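PDB 3AF6: transcription termination factor FttA from Pyrococcus horikoshii, which probably terminates transcription by cleaving nascent RNA, as a zinc-dependent endonuclease and 5'-3' exonuclease of the metallo-beta-lactamase superfamily. Local coordinates for residues V220-L225 with M524-P529; V548-E553 with H618-K623; R558-G563 with M583-I588; I614-G619 with L625-S630. All coordinates share one frame; numbering follows the deposited sequence.

In the fold
Interactions 1 and 2 are surface contacts that join the beta-CASP region to the two metallo-beta-lactamase portions of the chain, and both lie near the zinc site. Interaction 1 is apolar, with Val222 against Val526. Interaction 2 is polar, built on Tyr550 and acidic side chains. Interaction 3 is partly buried and lies within the beta-CASP region, where a helix packs on an edge strand. It touches interaction 2 through Arg558, which forms salt bridges to both Glu553 and Glu620. Interaction 4 is the buried one and packs a strand on a helix. It shares His618, Gly619 and helix 621-635 with interaction 2, so both include a zinc ligand.

Interaction 1: V220-L225 with M524-P529; sequences VNVAML and MLVGGP
The carbonyl O of Val222 has a methyl group at its side: CG1 of Val526 lies 3.9 Å from it. This is a small domain interface. Residues 220-225 form a loop of the metallo-beta-lactamase domain, after strand 213-216, and residues 524-529 form a loop of the beta-CASP domain, before helix 529-537. The contact is apolar in character. Val222 sits in a short 3-10 segment and sends its side chain toward the other loop. Its CG2 meets the same Val526 CG1 at 3.9 Å, so one methyl touches both the backbone and the side chain of Val222. Val526 reaches across with CG1 anti to its backbone N (chi1 -172°). The two valines meet at a slant. Ala223 adds its backbone beside Val526, and both of these residues also pack on Thr555. Phe295 and Leu259 back Val222 from its own domain. Met524 lies on the zinc-site side of the contact, with its side chain about 6 Å from that of the zinc ligand Asp260. The loops thus meet close to the place where the two domains border the metal site. Met524 CE adds a looser touch, 4.4 Å from Val222 CG2.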
loop_
_atom_site.group_PDB
_atom_site.type_symbol
_atom_site.label_atom_id
_atom_site.label_comp_id
_atom_site.label_asym_id
_atom_site.label_seq_id
_atom_site.Cartn_x
_atom_site.Cartn_y
_atom_site.Cartn_z
ATOM N N VAL A 220 -4.065 7.470 -10.631
ATOM C CA VAL A 220 -4.984 8.394 -11.249
ATOM C C VAL A 220 -4.655 9.718 -10.581
ATOM O O VAL A 220 -3.978 9.754 -9.555
ATOM C CB VAL A 220 -6.441 8.009 -10.926
ATOM C CG1 VAL A 220 -6.638 7.966 -9.427
ATOM C CG2 VAL A 220 -7.396 9.009 -11.547
ATOM N N ASN A 221 -5.113 10.808 -11.167
ATOM C CA ASN A 221 -4.868 12.104 -10.576
ATOM C C ASN A 221 -6.244 12.670 -10.236
ATOM O O ASN A 221 -6.900 13.242 -11.099
ATOM C CB ASN A 221 -4.141 12.993 -11.577
ATOM C CG ASN A 221 -3.821 14.350 -11.014
ATOM O OD1 ASN A 221 -4.466 14.799 -10.063
ATOM N ND2 ASN A 221 -2.842 15.028 -11.605
ATOM N N VAL A 222 -6.696 12.490 -8.995
ATOM C CA VAL A 222 -8.018 12.987 -8.605
ATOM C C VAL A 222 -8.099 14.497 -8.769
ATOM O O VAL A 222 -9.166 15.055 -9.036
ATOM C CB VAL A 222 -8.378 12.632 -7.132
ATOM C CG1 VAL A 222 -8.533 11.126 -6.974
ATOM C CG2 VAL A 222 -7.316 13.177 -6.183
ATOM N N ALA A 223 -6.957 15.155 -8.619
ATOM C CA ALA A 223 -6.902 16.602 -8.754
ATOM C C ALA A 223 -7.381 17.042 -10.131
ATOM O O ALA A 223 -7.588 18.231 -10.364
ATOM C CB ALA A 223 -5.465 17.104 -8.515
ATOM N N MET A 224 -7.561 16.095 -11.048
ATOM C CA MET A 224 -7.994 16.461 -12.384
ATOM C C MET A 224 -8.832 15.450 -13.159
ATOM O O MET A 224 -8.605 15.244 -14.350
ATOM C CB MET A 224 -6.773 16.860 -13.210
ATOM C CG MET A 224 -6.017 18.016 -12.597
ATOM S SD MET A 224 -4.717 18.662 -13.609
ATOM C CE MET A 224 -5.644 19.893 -14.561
ATOM N N LEU A 225 -9.805 14.832 -12.491
ATOM C CA LEU A 225 -10.684 13.878 -13.158
ATOM C C LEU A 225 -11.489 14.608 -14.226
ATOM O O LEU A 225 -12.031 13.989 -15.135
ATOM C CB LEU A 225 -11.651 13.238 -12.161
ATOM C CG LEU A 225 -11.109 12.222 -11.160
ATOM C CD1 LEU A 225 -12.259 11.650 -10.347
ATOM C CD2 LEU A 225 -10.396 11.108 -11.902
ATOM N N MET A 524 -6.604 16.831 0.509
ATOM C CA MET A 524 -6.416 18.047 -0.274
ATOM C C MET A 524 -7.746 18.749 -0.571
ATOM O O MET A 524 -7.842 19.558 -1.496
ATOM C CB MET A 524 -5.688 17.714 -1.581
ATOM C CG MET A 524 -4.378 16.952 -1.393
ATOM S SD MET A 524 -3.466 16.702 -2.946
ATOM C CE MET A 524 -4.343 15.274 -3.643
ATOM N N LEU A 525 -8.763 18.453 0.234
ATOM C CA LEU A 525 -10.078 19.056 0.037
ATOM C C LEU A 525 -10.582 18.746 -1.371
ATOM O O LEU A 525 -11.396 19.490 -1.931
ATOM C CB LEU A 525 -10.012 20.574 0.227
ATOM C CG LEU A 525 -9.754 21.112 1.632
ATOM C CD1 LEU A 525 -9.694 22.636 1.593
ATOM C CD2 LEU A 525 -10.854 20.644 2.566
ATOM N N VAL A 526 -10.087 17.646 -1.938
ATOM C CA VAL A 526 -10.477 17.225 -3.276
ATOM C C VAL A 526 -11.808 16.483 -3.245
ATOM O O VAL A 526 -12.389 16.198 -4.286
ATOM C CB VAL A 526 -9.421 16.303 -3.901
ATOM C CG1 VAL A 526 -9.754 16.056 -5.358
ATOM C CG2 VAL A 526 -8.041 16.926 -3.767
ATOM N N GLY A 527 -12.287 16.175 -2.045
ATOM C CA GLY A 527 -13.556 15.480 -1.919
ATOM C C GLY A 527 -13.711 14.785 -0.580
ATOM O O GLY A 527 -12.748 14.678 0.180
ATOM N N GLY A 528 -14.924 14.318 -0.290
ATOM C CA GLY A 528 -15.172 13.633 0.965
ATOM C C GLY A 528 -15.585 14.560 2.092
ATOM O O GLY A 528 -15.807 15.750 1.866
ATOM N N PRO A 529 -15.692 14.041 3.325
ATOM C CA PRO A 529 -16.082 14.800 4.517
ATOM C C PRO A 529 -15.351 16.125 4.709
ATOM O O PRO A 529 -15.946 17.110 5.147
ATOM C CB PRO A 529 -15.795 13.824 5.645
ATOM C CG PRO A 529 -16.100 12.514 5.028
ATOM C CD PRO A 529 -15.430 12.636 3.677
#

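Interaction 2: V548-E553 with H618-K623. With ZN (zinc ion), chain J.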
loop_
_atom_site.group_PDB
_atom_site.type_symbol
_atom_site.label_atom_id
_atom_site.label_comp_id
_atom_site.label_asym_id
_atom_site.label_seq_id
_atom_site.Cartn_x
_atom_site.Cartn_y
_atom_site.Cartn_z
ATOM N N VAL A 548 -1.363 19.650 6.335
ATOM C CA VAL A 548 -0.235 18.864 6.814
ATOM C C VAL A 548 0.229 17.902 5.733
ATOM O O VAL A 548 0.870 16.887 6.009
ATOM C CB VAL A 548 -0.618 18.052 8.066
ATOM C CG1 VAL A 548 -1.058 18.985 9.180
ATOM C CG2 VAL A 548 -1.722 17.066 7.719
ATOM N N SER A 549 -0.117 18.222 4.495
ATOM C CA SER A 549 0.276 17.394 3.373
ATOM C C SER A 549 0.432 18.242 2.126
ATOM O O SER A 549 -0.067 19.371 2.050
ATOM C CB SER A 549 -0.755 16.292 3.126
ATOM O OG SER A 549 -2.017 16.836 2.794
ATOM N N TYR A 550 1.147 17.685 1.158
ATOM C CA TYR A 550 1.389 18.338 -0.113
ATOM C C TYR A 550 0.055 18.612 -0.786
ATOM O O TYR A 550 -0.762 17.701 -0.932
ATOM C CB TYR A 550 2.218 17.421 -1.019
ATOM C CG TYR A 550 2.607 18.041 -2.341
ATOM C CD1 TYR A 550 3.489 19.121 -2.387
ATOM C CD2 TYR A 550 2.113 17.537 -3.548
ATOM C CE1 TYR A 550 3.878 19.682 -3.599
ATOM C CE2 TYR A 550 2.497 18.097 -4.773
ATOM C CZ TYR A 550 3.383 19.168 -4.787
ATOM O OH TYR A 550 3.793 19.727 -5.979
ATOM N N GLN A 551 -0.168 19.861 -1.177
ATOM C CA GLN A 551 -1.397 20.214 -1.876
ATOM C C GLN A 551 -1.029 20.267 -3.364
ATOM O O GLN A 551 -0.242 21.114 -3.792
ATOM C CB GLN A 551 -1.924 21.572 -1.399
ATOM C CG GLN A 551 -2.281 21.646 0.091
ATOM C CD GLN A 551 -3.279 20.579 0.528
ATOM O OE1 GLN A 551 -2.909 19.600 1.186
ATOM N NE2 GLN A 551 -4.546 20.760 0.159
ATOM N N ALA A 552 -1.587 19.350 -4.147
ATOM C CA ALA A 552 -1.278 19.282 -5.572
ATOM C C ALA A 552 -1.947 20.360 -6.424
ATOM O O ALA A 552 -3.020 20.866 -6.093
ATOM C CB ALA A 552 -1.629 17.896 -6.108
ATOM N N GLU A 553 -1.294 20.698 -7.530
ATOM C CA GLU A 553 -1.805 21.705 -8.449
ATOM C C GLU A 553 -3.159 21.271 -9.000
ATOM O O GLU A 553 -3.297 20.173 -9.533
ATOM C CB GLU A 553 -0.817 21.915 -9.601
ATOM C CG GLU A 553 0.629 22.103 -9.146
ATOM C CD GLU A 553 1.568 22.510 -10.275
ATOM O OE1 GLU A 553 1.526 21.859 -11.347
ATOM O OE2 GLU A 553 2.355 23.470 -10.084
ATOM N N HIS A 618 8.137 11.977 -10.299
ATOM C CA HIS A 618 7.131 12.329 -9.296
ATOM C C HIS A 618 7.423 13.652 -8.577
ATOM O O HIS A 618 7.728 13.677 -7.390
ATOM C CB HIS A 618 7.032 11.182 -8.286
ATOM C CG HIS A 618 5.860 11.276 -7.360
ATOM N ND1 HIS A 618 5.742 12.260 -6.401
ATOM C CD2 HIS A 618 4.771 10.484 -7.219
ATOM C CE1 HIS A 618 4.634 12.070 -5.709
ATOM N NE2 HIS A 618 4.027 10.999 -6.185
ATOM N N GLY A 619 7.325 14.746 -9.315
ATOM C CA GLY A 619 7.563 16.058 -8.750
ATOM C C GLY A 619 7.208 17.096 -9.794
ATOM O O GLY A 619 7.127 16.777 -10.968
ATOM N N GLU A 620 6.960 18.331 -9.388
ATOM C CA GLU A 620 6.669 19.355 -10.376
ATOM C C GLU A 620 7.865 19.345 -11.329
ATOM O O GLU A 620 8.978 18.957 -10.954
ATOM C CB GLU A 620 6.509 20.717 -9.705
ATOM C CG GLU A 620 5.297 20.779 -8.792
ATOM C CD GLU A 620 5.203 22.079 -8.007
ATOM O OE1 GLU A 620 4.420 22.113 -7.030
ATOM O OE2 GLU A 620 5.906 23.060 -8.360
ATOM N N PRO A 621 7.646 19.758 -12.585
ATOM C CA PRO A 621 8.733 19.773 -13.575
ATOM C C PRO A 621 10.053 20.385 -13.101
ATOM O O PRO A 621 11.096 19.747 -13.227
ATOM C CB PRO A 621 8.118 20.526 -14.753
ATOM C CG PRO A 621 6.665 20.163 -14.650
ATOM C CD PRO A 621 6.393 20.278 -13.161
ATOM N N GLN A 622 10.012 21.598 -12.551
ATOM C CA GLN A 622 11.236 22.260 -12.092
ATOM C C GLN A 622 11.962 21.403 -11.076
ATOM O O GLN A 622 13.170 21.213 -11.148
ATOM C CB GLN A 622 10.944 23.608 -11.427
ATOM C CG GLN A 622 9.656 24.274 -11.823
ATOM C CD GLN A 622 8.443 23.680 -11.119
ATOM O OE1 GLN A 622 7.570 23.075 -11.762
ATOM N NE2 GLN A 622 8.378 23.855 -9.794
ATOM N N LYS A 623 11.196 20.901 -10.119
ATOM C CA LYS A 623 11.723 20.067 -9.054
ATOM C C LYS A 623 12.423 18.784 -9.526
ATOM O O LYS A 623 13.454 18.413 -8.969
ATOM C CB LYS A 623 10.596 19.759 -8.064
ATOM C CG LYS A 623 10.186 20.979 -7.241
ATOM C CD LYS A 623 8.736 20.911 -6.795
ATOM C CE LYS A 623 8.491 21.695 -5.499
ATOM N NZ LYS A 623 9.017 23.081 -5.513
HETATM ZN ZN ZN J . 2.313 9.814 -4.800
#
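Tyr550 and Glu620 are joined by a hydrogen bond. The Tyr550 OH donates to Glu620 OE1 over 2.7 Å. It arrives on the anti side of the carboxylate, 20° out of its plane, and OE1 lies at the edge of the ring. The ring and carboxylate planes are oblique to each other. Tyr550 reaches this place with CG anti to its backbone N (chi1 -176°), which sends the ring out of the beta-CASP loop toward residues 618-623. The other oxygen of Glu620 is held within its own segment. Gln622 NE2 donates to Glu620 OE2 at 3.0 Å in a nearly straight bond of 170°. Glu620 is therefore held at both oxygens. It occupies the N-cap position of helix 621-635.

Charge makes up the second part. The carboxylates of Glu553 and Glu620 stack, with Glu553 OE2 3.9 Å from Glu620 OE1. Arg558 forms salt bridges to both residues.

Metal binding belongs to residues 618-623 alone: His618, two residues before Glu620, binds a zinc ion through NE2 at 2.5 Å. Asp260, His261 and Asp367 bind the same ion.

Two acids this close would be expected to repel each other. The shared Arg558 probably offsets that cost, and the Tyr550 and Gln622 donors would further stabilise Glu620 as a carboxylate. The chemistry implies a polar junction between the beta-CASP loop and the turn that follows a zinc ligand.

Interaction 3: R558-G563 with M583-I588; sequences RQVQSG and MEVHTI
Val585 lays its CG1 methyl over the last turn of helix 556-561. CG1 is 3.8 Å from the carbonyl O of Val560 and 4.0 Å from CA of Gln561. Its other methyl, CG2, meets Val560 CG1 at 4.2 Å. With CG1 anti to the backbone N (chi1 -175°), Val585 splits its two methyls between the helix backbone and the Val560 side chain. Val560 also packs on Ile567 of strand 566-570. The strand here, 584-587, is an outermost strand of the six-stranded parallel sheet of the beta-CASP domain, next to strand 544-547. The helix lies against the face to which Val585 and Thr587 point, while His586, between them, points away. Farther along the strand, Thr587 OG1 donates a hydrogen bond of 3.2 Å to Gln561 OE1. The donor lies in the carbonyl plane, on a lone pair, and the C=O...donor angle is 102°. The extended Gln561 chain crosses Thr587 at about a right angle, and its CG also lies against OG1. The helix ends in a Schellman motif. Gly563 has a positive phi of 112°, and its N donates to the O of Val560 at 3.1 Å, the same carbonyl that Val585 CG1 touches.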
loop_
_atom_site.group_PDB
_atom_site.type_symbol
_atom_site.label_atom_id
_atom_site.label_comp_id
_atom_site.label_asym_id
_atom_site.label_seq_id
_atom_site.Cartn_x
_atom_site.Cartn_y
_atom_site.Cartn_z
ATOM N N ARG A 558 -4.763 23.488 -2.524
ATOM C CA ARG A 558 -3.690 24.424 -2.841
ATOM C C ARG A 558 -4.280 25.816 -3.011
ATOM O O ARG A 558 -3.680 26.817 -2.619
ATOM C CB ARG A 558 -2.957 24.019 -4.125
ATOM C CG ARG A 558 -2.123 25.152 -4.717
ATOM C CD ARG A 558 -1.261 24.709 -5.886
ATOM N NE ARG A 558 -0.191 23.810 -5.464
ATOM C CZ ARG A 558 0.931 23.603 -6.150
ATOM N NH1 ARG A 558 1.131 24.237 -7.301
ATOM N NH2 ARG A 558 1.855 22.774 -5.681
ATOM N N GLN A 559 -5.471 25.862 -3.592
ATOM C CA GLN A 559 -6.173 27.108 -3.831
ATOM C C GLN A 559 -6.378 27.849 -2.511
ATOM O O GLN A 559 -6.049 29.029 -2.396
ATOM C CB GLN A 559 -7.508 26.801 -4.504
ATOM C CG GLN A 559 -8.197 27.998 -5.119
ATOM C CD GLN A 559 -9.209 27.587 -6.175
ATOM O OE1 GLN A 559 -10.145 26.836 -5.898
ATOM N NE2 GLN A 559 -9.020 28.076 -7.395
ATOM N N VAL A 560 -6.913 27.147 -1.515
ATOM C CA VAL A 560 -7.144 27.729 -0.196
ATOM C C VAL A 560 -5.810 28.058 0.478
ATOM O O VAL A 560 -5.621 29.140 1.043
ATOM C CB VAL A 560 -7.900 26.750 0.718
ATOM C CG1 VAL A 560 -8.025 27.335 2.116
ATOM C CG2 VAL A 560 -9.260 26.437 0.130
ATOM N N GLN A 561 -4.893 27.098 0.400
ATOM C CA GLN A 561 -3.564 27.210 0.982
ATOM C C GLN A 561 -2.780 28.369 0.382
ATOM O O GLN A 561 -1.842 28.872 0.991
ATOM C CB GLN A 561 -2.800 25.907 0.748
ATOM C CG GLN A 561 -1.498 25.793 1.506
ATOM C CD GLN A 561 -0.619 24.670 0.986
ATOM O OE1 GLN A 561 0.130 24.052 1.745
ATOM N NE2 GLN A 561 -0.696 24.412 -0.316
ATOM N N SER A 562 -3.170 28.796 -0.813
ATOM C CA SER A 562 -2.473 29.884 -1.494
ATOM C C SER A 562 -2.927 31.277 -1.092
ATOM O O SER A 562 -2.292 32.267 -1.453
ATOM C CB SER A 562 -2.605 29.726 -3.008
ATOM O OG SER A 562 -1.897 28.578 -3.446
ATOM N N GLY A 563 -4.027 31.354 -0.354
ATOM C CA GLY A 563 -4.509 32.647 0.076
ATOM C C GLY A 563 -5.821 33.086 -0.538
ATOM O O GLY A 563 -6.448 34.009 -0.017
ATOM N N MET A 583 -11.705 31.958 7.876
ATOM C CA MET A 583 -11.033 31.128 8.870
ATOM C C MET A 583 -9.528 31.235 8.641
ATOM O O MET A 583 -9.099 31.600 7.542
ATOM C CB MET A 583 -11.461 29.669 8.695
ATOM C CG MET A 583 -10.894 29.020 7.427
ATOM S SD MET A 583 -11.402 27.303 7.120
ATOM C CE MET A 583 -11.598 26.668 8.799
ATOM N N GLU A 584 -8.733 30.920 9.663
ATOM C CA GLU A 584 -7.277 30.982 9.531
ATOM C C GLU A 584 -6.711 29.834 8.708
ATOM O O GLU A 584 -7.118 28.683 8.865
ATOM C CB GLU A 584 -6.598 30.966 10.901
ATOM C CG GLU A 584 -6.513 32.319 11.585
ATOM C CD GLU A 584 -5.389 32.369 12.600
ATOM O OE1 GLU A 584 -5.367 31.500 13.501
ATOM O OE2 GLU A 584 -4.523 33.269 12.490
ATOM N N VAL A 585 -5.753 30.157 7.846
ATOM C CA VAL A 585 -5.113 29.159 6.992
ATOM C C VAL A 585 -3.656 28.934 7.414
ATOM O O VAL A 585 -2.817 29.832 7.278
ATOM C CB VAL A 585 -5.141 29.605 5.498
ATOM C CG1 VAL A 585 -4.589 28.496 4.609
ATOM C CG2 VAL A 585 -6.561 29.969 5.079
ATOM N N HIS A 586 -3.360 27.738 7.917
ATOM C CA HIS A 586 -2.006 27.400 8.357
ATOM C C HIS A 586 -1.449 26.200 7.601
ATOM O O HIS A 586 -2.190 25.275 7.254
ATOM C CB HIS A 586 -1.993 27.062 9.850
ATOM C CG HIS A 586 -2.428 28.183 10.733
ATOM N ND1 HIS A 586 -1.687 29.335 10.894
ATOM C CD2 HIS A 586 -3.537 28.339 11.494
ATOM C CE1 HIS A 586 -2.320 30.152 11.716
ATOM N NE2 HIS A 586 -3.446 29.571 12.094
ATOM N N THR A 587 -0.142 26.205 7.361
ATOM C CA THR A 587 0.501 25.094 6.676
ATOM C C THR A 587 1.650 24.564 7.528
ATOM O O THR A 587 2.615 25.277 7.793
ATOM C CB THR A 587 1.060 25.507 5.289
ATOM O OG1 THR A 587 -0.021 25.846 4.412
ATOM C CG2 THR A 587 1.846 24.363 4.670
ATOM N N ILE A 588 1.535 23.316 7.966
ATOM C CA ILE A 588 2.571 22.685 8.770
ATOM C C ILE A 588 3.023 21.471 7.977
ATOM O O ILE A 588 2.339 20.454 7.970
ATOM C CB ILE A 588 2.026 22.197 10.135
ATOM C CG1 ILE A 588 1.289 23.327 10.862
ATOM C CG2 ILE A 588 3.174 21.693 10.995
ATOM C CD1 ILE A 588 2.165 24.474 11.270
#

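Interaction 4: I614-G619 with L625-S630. With ZN (zinc ion), chain J.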
loop_
_atom_site.group_PDB
_atom_site.type_symbol
_atom_site.label_atom_id
_atom_site.label_comp_id
_atom_site.label_asym_id
_atom_site.label_seq_id
_atom_site.Cartn_x
_atom_site.Cartn_y
_atom_site.Cartn_z
ATOM N N ILE A 614 20.648 7.802 -12.059
ATOM C CA ILE A 614 19.468 8.085 -11.265
ATOM C C ILE A 614 18.444 8.825 -12.132
ATOM O O ILE A 614 18.784 9.727 -12.892
ATOM C CB ILE A 614 19.836 8.923 -10.022
ATOM C CG1 ILE A 614 20.702 8.075 -9.082
ATOM C CG2 ILE A 614 18.574 9.413 -9.317
ATOM C CD1 ILE A 614 21.247 8.832 -7.857
ATOM N N ILE A 615 17.191 8.413 -12.038
ATOM C CA ILE A 615 16.131 9.041 -12.811
ATOM C C ILE A 615 15.136 9.643 -11.825
ATOM O O ILE A 615 14.498 8.928 -11.052
ATOM C CB ILE A 615 15.428 7.999 -13.724
ATOM C CG1 ILE A 615 16.459 7.380 -14.677
ATOM C CG2 ILE A 615 14.315 8.652 -14.516
ATOM C CD1 ILE A 615 15.936 6.197 -15.467
ATOM N N THR A 616 15.031 10.966 -11.837
ATOM C CA THR A 616 14.125 11.656 -10.940
ATOM C C THR A 616 12.739 11.824 -11.558
ATOM O O THR A 616 12.596 12.250 -12.708
ATOM C CB THR A 616 14.681 13.028 -10.567
ATOM O OG1 THR A 616 14.879 13.794 -11.755
ATOM C CG2 THR A 616 16.004 12.876 -9.843
ATOM N N VAL A 617 11.722 11.493 -10.769
ATOM C CA VAL A 617 10.340 11.579 -11.206
ATOM C C VAL A 617 9.448 12.030 -10.061
ATOM O O VAL A 617 9.933 12.421 -9.001
ATOM C CB VAL A 617 9.828 10.199 -11.683
ATOM C CG1 VAL A 617 10.680 9.694 -12.837
ATOM C CG2 VAL A 617 9.845 9.205 -10.522
ATOM N N HIS A 618 8.137 11.977 -10.299
ATOM C CA HIS A 618 7.131 12.329 -9.296
ATOM C C HIS A 618 7.423 13.652 -8.577
ATOM O O HIS A 618 7.728 13.677 -7.390
ATOM C CB HIS A 618 7.032 11.182 -8.286
ATOM C CG HIS A 618 5.860 11.276 -7.360
ATOM N ND1 HIS A 618 5.742 12.260 -6.401
ATOM C CD2 HIS A 618 4.771 10.484 -7.219
ATOM C CE1 HIS A 618 4.634 12.070 -5.709
ATOM N NE2 HIS A 618 4.027 10.999 -6.185
ATOM N N GLY A 619 7.325 14.746 -9.315
ATOM C CA GLY A 619 7.563 16.058 -8.750
ATOM C C GLY A 619 7.208 17.096 -9.794
ATOM O O GLY A 619 7.127 16.777 -10.968
ATOM N N LEU A 625 13.805 18.395 -12.399
ATOM C CA LEU A 625 14.960 18.939 -13.093
ATOM C C LEU A 625 16.027 19.327 -12.075
ATOM O O LEU A 625 17.184 18.894 -12.160
ATOM C CB LEU A 625 14.541 20.173 -13.891
ATOM C CG LEU A 625 15.300 20.412 -15.193
ATOM C CD1 LEU A 625 16.767 20.669 -14.923
ATOM C CD2 LEU A 625 15.131 19.178 -16.077
ATOM N N ASP A 626 15.605 20.138 -11.108
ATOM C CA ASP A 626 16.460 20.644 -10.037
ATOM C C ASP A 626 17.195 19.514 -9.302
ATOM O O ASP A 626 18.426 19.517 -9.202
ATOM C CB ASP A 626 15.600 21.440 -9.049
ATOM C CG ASP A 626 16.425 22.311 -8.120
ATOM O OD1 ASP A 626 17.509 21.859 -7.688
ATOM O OD2 ASP A 626 15.983 23.443 -7.812
ATOM N N LEU A 627 16.434 18.545 -8.789
ATOM C CA LEU A 627 17.022 17.429 -8.072
ATOM C C LEU A 627 18.038 16.686 -8.939
ATOM O O LEU A 627 19.154 16.407 -8.502
ATOM C CB LEU A 627 15.917 16.483 -7.611
ATOM C CG LEU A 627 16.338 15.179 -6.924
ATOM C CD1 LEU A 627 17.207 15.468 -5.686
ATOM C CD2 LEU A 627 15.093 14.418 -6.543
ATOM N N ALA A 628 17.644 16.375 -10.172
ATOM C CA ALA A 628 18.501 15.663 -11.120
ATOM C C ALA A 628 19.800 16.422 -11.365
ATOM O O ALA A 628 20.892 15.853 -11.281
ATOM C CB ALA A 628 17.755 15.462 -12.443
ATOM N N THR A 629 19.671 17.706 -11.682
ATOM C CA THR A 629 20.826 18.556 -11.928
ATOM C C THR A 629 21.685 18.610 -10.674
ATOM O O THR A 629 22.912 18.485 -10.745
ATOM C CB THR A 629 20.395 19.994 -12.287
ATOM O OG1 THR A 629 19.776 20.001 -13.581
ATOM C CG2 THR A 629 21.595 20.929 -12.284
ATOM N N SER A 630 21.033 18.788 -9.528
ATOM C CA SER A 630 21.724 18.865 -8.247
ATOM C C SER A 630 22.501 17.600 -7.899
ATOM O O SER A 630 23.646 17.677 -7.465
ATOM C CB SER A 630 20.733 19.147 -7.134
ATOM O OG SER A 630 19.916 20.242 -7.468
HETATM ZN ZN ZN J . 2.313 9.814 -4.800
#
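This is a buried strand-to-helix contact inside a beta-alpha-beta unit of the metallo-beta-lactamase fold. Strand 613-617 leads through a short turn into helix 621-635, and strand 638-640 follows. Thr616 is the strand residue that carries the contact. It points toward the helix, while its neighbours Ile615 and Val617 point away, as expected in a strand. Its two branches do different work. The methyl CG2 packs on Leu627, 3.7 Å from CG and 3.8 Å from CD2, and the two side chains meet at an angle. The hydroxyl OG1 lies 3.4 Å from CB of Ala628. The small alanine goes with a close approach of strand and helix: the CA atoms of Thr616 and Ala628 are 5.9 Å apart. OG1 sits between the backbone N and the carbonyl carbon (chi1 59°). Its polar partner is the carbonyl O of Cys624, one turn earlier in the helix, so the buried hydroxyl is satisfied as well as packed. Within the helix, Leu625 O accepts from both Thr629 N, at 2.8 Å, and Thr629 OG1, at 3.2 Å. Two residues after Thr616 the chain turns at His618, whose phi is positive (47°). The contact is thus close in sequence to a zinc ligand that takes no part in it. Leu627 also packs on Leu600 and Met601 of helix 597-606. Strand 613-617 itself runs between strands 388-392 and 638-640, parallel to both.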